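PDB 5MP7: ribose-phosphate pyrophosphokinase, which probably makes phosphoribosyl pyrophosphate, moving the pyrophosphoryl group of ATP to the 1-hydroxyl of ribose 5-phosphate with the help of magnesium ions. Local coordinates for residues L71-I82 and A95-A103. Residues are numbered along the deposited sequence; the frame is centred on the assembly and turned at random.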
loop_
_atom_site.group_PDB
_atom_site.type_symbol
_atom_site.label_atom_id
_atom_site.label_comp_id
_atom_site.label_asym_id
_atom_site.label_seq_id
_atom_site.Cartn_x
_atom_site.Cartn_y
_atom_site.Cartn_z
ATOM N N LEU A 71 23.080 29.597 32.654
ATOM C CA LEU A 71 24.093 29.523 33.740
ATOM C C LEU A 71 24.518 28.110 34.192
ATOM O O LEU A 71 25.669 27.860 34.499
ATOM C CB LEU A 71 23.549 30.351 34.904
ATOM C CG LEU A 71 24.092 30.287 36.298
ATOM C CD1 LEU A 71 23.885 31.635 36.973
ATOM C CD2 LEU A 71 23.393 29.203 37.072
ATOM N N ASN A 72 23.581 27.175 34.185
ATOM C CA ASN A 72 23.832 25.823 34.658
ATOM C C ASN A 72 24.815 25.027 33.797
ATOM O O ASN A 72 25.585 24.214 34.311
ATOM C CB ASN A 72 22.515 25.088 34.780
ATOM C CG ASN A 72 21.581 25.787 35.739
ATOM O OD1 ASN A 72 21.908 25.944 36.941
ATOM N ND2 ASN A 72 20.430 26.245 35.230
ATOM N N GLN A 73 24.762 25.270 32.494
ATOM C CA GLN A 73 25.740 24.757 31.566
ATOM C C GLN A 73 27.171 25.176 31.928
ATOM O O GLN A 73 28.097 24.379 31.864
ATOM C CB GLN A 73 25.411 25.278 30.183
ATOM C CG GLN A 73 26.305 24.747 29.097
ATOM C CD GLN A 73 26.095 25.501 27.795
ATOM O OE1 GLN A 73 25.039 26.096 27.585
ATOM N NE2 GLN A 73 27.097 25.463 26.912
ATOM N N TRP A 74 27.351 26.431 32.316
ATOM C CA TRP A 74 28.707 26.922 32.589
ATOM C C TRP A 74 29.214 26.447 33.925
ATOM O O TRP A 74 30.415 26.257 34.111
ATOM C CB TRP A 74 28.801 28.439 32.498
ATOM C CG TRP A 74 28.323 29.010 31.228
ATOM C CD1 TRP A 74 27.353 29.935 31.100
ATOM C CD2 TRP A 74 28.737 28.680 29.912
ATOM N NE1 TRP A 74 27.124 30.211 29.782
ATOM C CE2 TRP A 74 27.977 29.463 29.025
ATOM C CE3 TRP A 74 29.682 27.806 29.390
ATOM C CZ2 TRP A 74 28.134 29.418 27.639
ATOM C CZ3 TRP A 74 29.831 27.744 27.993
ATOM C CH2 TRP A 74 29.059 28.561 27.138
ATOM N N LEU A 75 28.300 26.267 34.853
ATOM C CA LEU A 75 28.626 25.686 36.155
ATOM C C LEU A 75 29.073 24.228 36.021
ATOM O O LEU A 75 30.087 23.838 36.610
ATOM C CB LEU A 75 27.421 25.808 37.103
ATOM C CG LEU A 75 27.646 25.237 38.488
ATOM C CD1 LEU A 75 28.846 25.883 39.201
ATOM C CD2 LEU A 75 26.347 25.416 39.271
ATOM N N MET A 76 28.343 23.433 35.233
ATOM C CA MET A 76 28.785 22.051 34.922
ATOM C C MET A 76 30.109 22.008 34.172
ATOM O O MET A 76 30.923 21.182 34.478
ATOM C CB MET A 76 27.767 21.294 34.111
ATOM C CG MET A 76 26.518 20.934 34.908
ATOM S SD MET A 76 26.784 19.955 36.406
ATOM C CE MET A 76 27.925 18.696 35.814
ATOM N N GLU A 77 30.353 22.939 33.247
ATOM C CA GLU A 77 31.624 22.964 32.554
ATOM C C GLU A 77 32.783 23.182 33.517
ATOM O O GLU A 77 33.808 22.539 33.394
ATOM C CB GLU A 77 31.624 24.011 31.422
ATOM C CG GLU A 77 32.959 24.103 30.679
ATOM C CD GLU A 77 32.905 24.920 29.371
ATOM O OE1 GLU A 77 33.002 26.189 29.405
ATOM O OE2 GLU A 77 32.809 24.280 28.285
ATOM N N GLN A 78 32.626 24.109 34.456
ATOM C CA GLN A 78 33.642 24.360 35.466
ATOM C C GLN A 78 33.874 23.146 36.357
ATOM O O GLN A 78 35.019 22.790 36.618
ATOM C CB GLN A 78 33.260 25.577 36.304
ATOM C CG GLN A 78 34.335 26.001 37.281
ATOM C CD GLN A 78 34.139 27.409 37.774
ATOM O OE1 GLN A 78 33.022 27.793 38.061
ATOM N NE2 GLN A 78 35.199 28.199 37.813
ATOM N N LEU A 79 32.802 22.494 36.808
ATOM C CA LEU A 79 32.947 21.277 37.617
ATOM C C LEU A 79 33.631 20.151 36.862
ATOM O O LEU A 79 34.446 19.444 37.454
ATOM C CB LEU A 79 31.597 20.756 38.118
ATOM C CG LEU A 79 30.844 21.687 39.058
ATOM C CD1 LEU A 79 29.429 21.191 39.241
ATOM C CD2 LEU A 79 31.548 21.815 40.384
ATOM N N ILE A 80 33.308 19.997 35.582
ATOM C CA ILE A 80 33.935 18.968 34.733
ATOM C C ILE A 80 35.445 19.233 34.546
ATOM O O ILE A 80 36.235 18.326 34.659
ATOM C CB ILE A 80 33.199 18.827 33.410
ATOM C CG1 ILE A 80 31.898 18.097 33.658
ATOM C CG2 ILE A 80 33.969 18.023 32.395
ATOM C CD1 ILE A 80 30.853 18.356 32.579
ATOM N N MET A 81 35.827 20.486 34.329
ATOM C CA MET A 81 37.229 20.862 34.231
ATOM C C MET A 81 37.981 20.611 35.522
ATOM O O MET A 81 39.133 20.187 35.505
ATOM C CB MET A 81 37.379 22.348 33.860
ATOM C CG MET A 81 37.169 22.593 32.380
ATOM S SD MET A 81 36.954 24.317 31.858
ATOM C CE MET A 81 38.636 24.863 31.860
ATOM N N ILE A 82 37.360 20.918 36.644
ATOM C CA ILE A 82 37.982 20.659 37.935
ATOM C C ILE A 82 38.181 19.144 38.194
ATOM O O ILE A 82 39.233 18.764 38.679
ATOM C CB ILE A 82 37.198 21.361 39.063
ATOM C CG1 ILE A 82 37.382 22.863 38.934
ATOM C CG2 ILE A 82 37.681 20.918 40.444
ATOM C CD1 ILE A 82 36.330 23.661 39.623
ATOM N N ALA A 95 39.201 27.603 41.912
ATOM C CA ALA A 95 38.097 27.979 41.060
ATOM C C ALA A 95 37.864 29.481 41.175
ATOM O O ALA A 95 37.779 30.042 42.270
ATOM C CB ALA A 95 36.842 27.254 41.471
ATOM N N ILE A 96 37.767 30.146 40.043
ATOM C CA ILE A 96 37.491 31.562 40.012
ATOM C C ILE A 96 36.096 31.748 39.423
ATOM O O ILE A 96 35.839 31.367 38.291
ATOM C CB ILE A 96 38.524 32.270 39.152
ATOM C CG1 ILE A 96 39.873 32.193 39.833
ATOM C CG2 ILE A 96 38.150 33.723 38.970
ATOM C CD1 ILE A 96 40.981 32.519 38.880
ATOM N N LEU A 97 35.201 32.317 40.212
ATOM C CA LEU A 97 33.835 32.548 39.766
ATOM C C LEU A 97 33.519 34.023 39.937
ATOM O O LEU A 97 33.056 34.399 40.975
ATOM C CB LEU A 97 32.879 31.720 40.589
ATOM C CG LEU A 97 33.057 30.211 40.403
ATOM C CD1 LEU A 97 34.029 29.690 41.423
ATOM C CD2 LEU A 97 31.737 29.475 40.590
ATOM N N PRO A 98 33.816 34.866 38.934
ATOM C CA PRO A 98 33.703 36.305 39.147
ATOM C C PRO A 98 32.300 36.701 39.584
ATOM O O PRO A 98 32.158 37.535 40.457
ATOM C CB PRO A 98 34.051 36.885 37.784
ATOM C CG PRO A 98 34.907 35.865 37.136
ATOM C CD PRO A 98 34.370 34.550 37.599
ATOM N N PHE A 99 31.280 36.093 38.998
ATOM C CA PHE A 99 29.908 36.200 39.483
ATOM C C PHE A 99 29.512 34.830 40.048
ATOM O O PHE A 99 29.480 33.830 39.322
ATOM C CB PHE A 99 29.024 36.616 38.322
ATOM C CG PHE A 99 27.542 36.575 38.604
ATOM C CD1 PHE A 99 26.916 37.672 39.162
ATOM C CD2 PHE A 99 26.778 35.469 38.247
ATOM C CE1 PHE A 99 25.555 37.677 39.390
ATOM C CE2 PHE A 99 25.420 35.458 38.472
ATOM C CZ PHE A 99 24.805 36.562 39.057
ATOM N N TYR A 100 29.273 34.772 41.353
ATOM C CA TYR A 100 29.006 33.505 42.038
ATOM C C TYR A 100 27.575 33.060 41.755
ATOM O O TYR A 100 26.624 33.737 42.121
ATOM C CB TYR A 100 29.247 33.680 43.520
ATOM C CG TYR A 100 29.257 32.416 44.324
ATOM C CD1 TYR A 100 28.068 31.807 44.734
ATOM C CD2 TYR A 100 30.447 31.864 44.776
ATOM C CE1 TYR A 100 28.069 30.676 45.539
ATOM C CE2 TYR A 100 30.464 30.709 45.586
ATOM C CZ TYR A 100 29.268 30.140 45.973
ATOM O OH TYR A 100 29.233 29.028 46.755
ATOM N N PRO A 101 27.407 31.954 41.057
ATOM C CA PRO A 101 26.060 31.499 40.745
ATOM C C PRO A 101 25.274 31.042 41.975
ATOM O O PRO A 101 25.851 30.418 42.865
ATOM C CB PRO A 101 26.295 30.285 39.821
ATOM C CG PRO A 101 27.702 29.883 40.010
ATOM C CD PRO A 101 28.423 30.935 40.776
ATOM N N TYR A 102 23.972 31.355 41.964
ATOM C CA TYR A 102 23.031 31.072 43.000
ATOM C C TYR A 102 23.272 31.866 44.271
ATOM O O TYR A 102 22.733 31.521 45.321
ATOM C CB TYR A 102 22.969 29.557 43.286
ATOM C CG TYR A 102 22.335 28.825 42.185
ATOM C CD1 TYR A 102 20.978 28.771 42.092
ATOM C CD2 TYR A 102 23.100 28.214 41.192
ATOM C CE1 TYR A 102 20.361 28.087 41.069
ATOM C CE2 TYR A 102 22.511 27.526 40.156
ATOM C CZ TYR A 102 21.131 27.465 40.102
ATOM O OH TYR A 102 20.511 26.879 39.040
ATOM N N ALA A 103 24.062 32.924 44.205
ATOM C CA ALA A 103 24.368 33.743 45.405
ATOM C C ALA A 103 23.140 34.331 46.053
ATOM O O ALA A 103 23.126 34.477 47.263
ATOM C CB ALA A 103 25.366 34.835 45.086
#
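Y102 and N72 hold together the more closely packed end of this contact, a case of the N-terminal part of a helix gripping the loop that follows the next strand. The hydroxyl OH of Y102 donates a hydrogen bond to N72 OD1 (2.7 Å), meeting a lone pair in the carbonyl plane while the oxygen lies at the edge of the phenol ring. Amide and ring are turned 32° apart. L71, with CG anti to the backbone N (chi1 165°), reaches out to the loop: its CD2 comes obliquely to within 3.6 Å of Y102 CE2, and its CD1 lies 4.0 Å from P101 CB. Extended Q78 packs on the strand, laying OE1 3.3 Å from L97 CD2 and sending NE2 to I96 O, a long bond of 3.3 Å that approaches from above the carbonyl plane; V63 O is a second, weak acceptor for the same nitrogen. At the far end the fit is looser, though still buried: I82 CD1 only touches A95 CB at 4.1 Å. E47 OE2 and the backbone N of I48 of the second subunit hydrogen-bond to Y102 N and OH; E47 is predicted to bind ATP. The local axes of 71-82 and 95-97 run nearly antiparallel (166°), within the beta-alpha-beta unit 60-64, 71-87, 92-97, whose last strand lies between strands 60-64 and 131-135 of the parallel sheet.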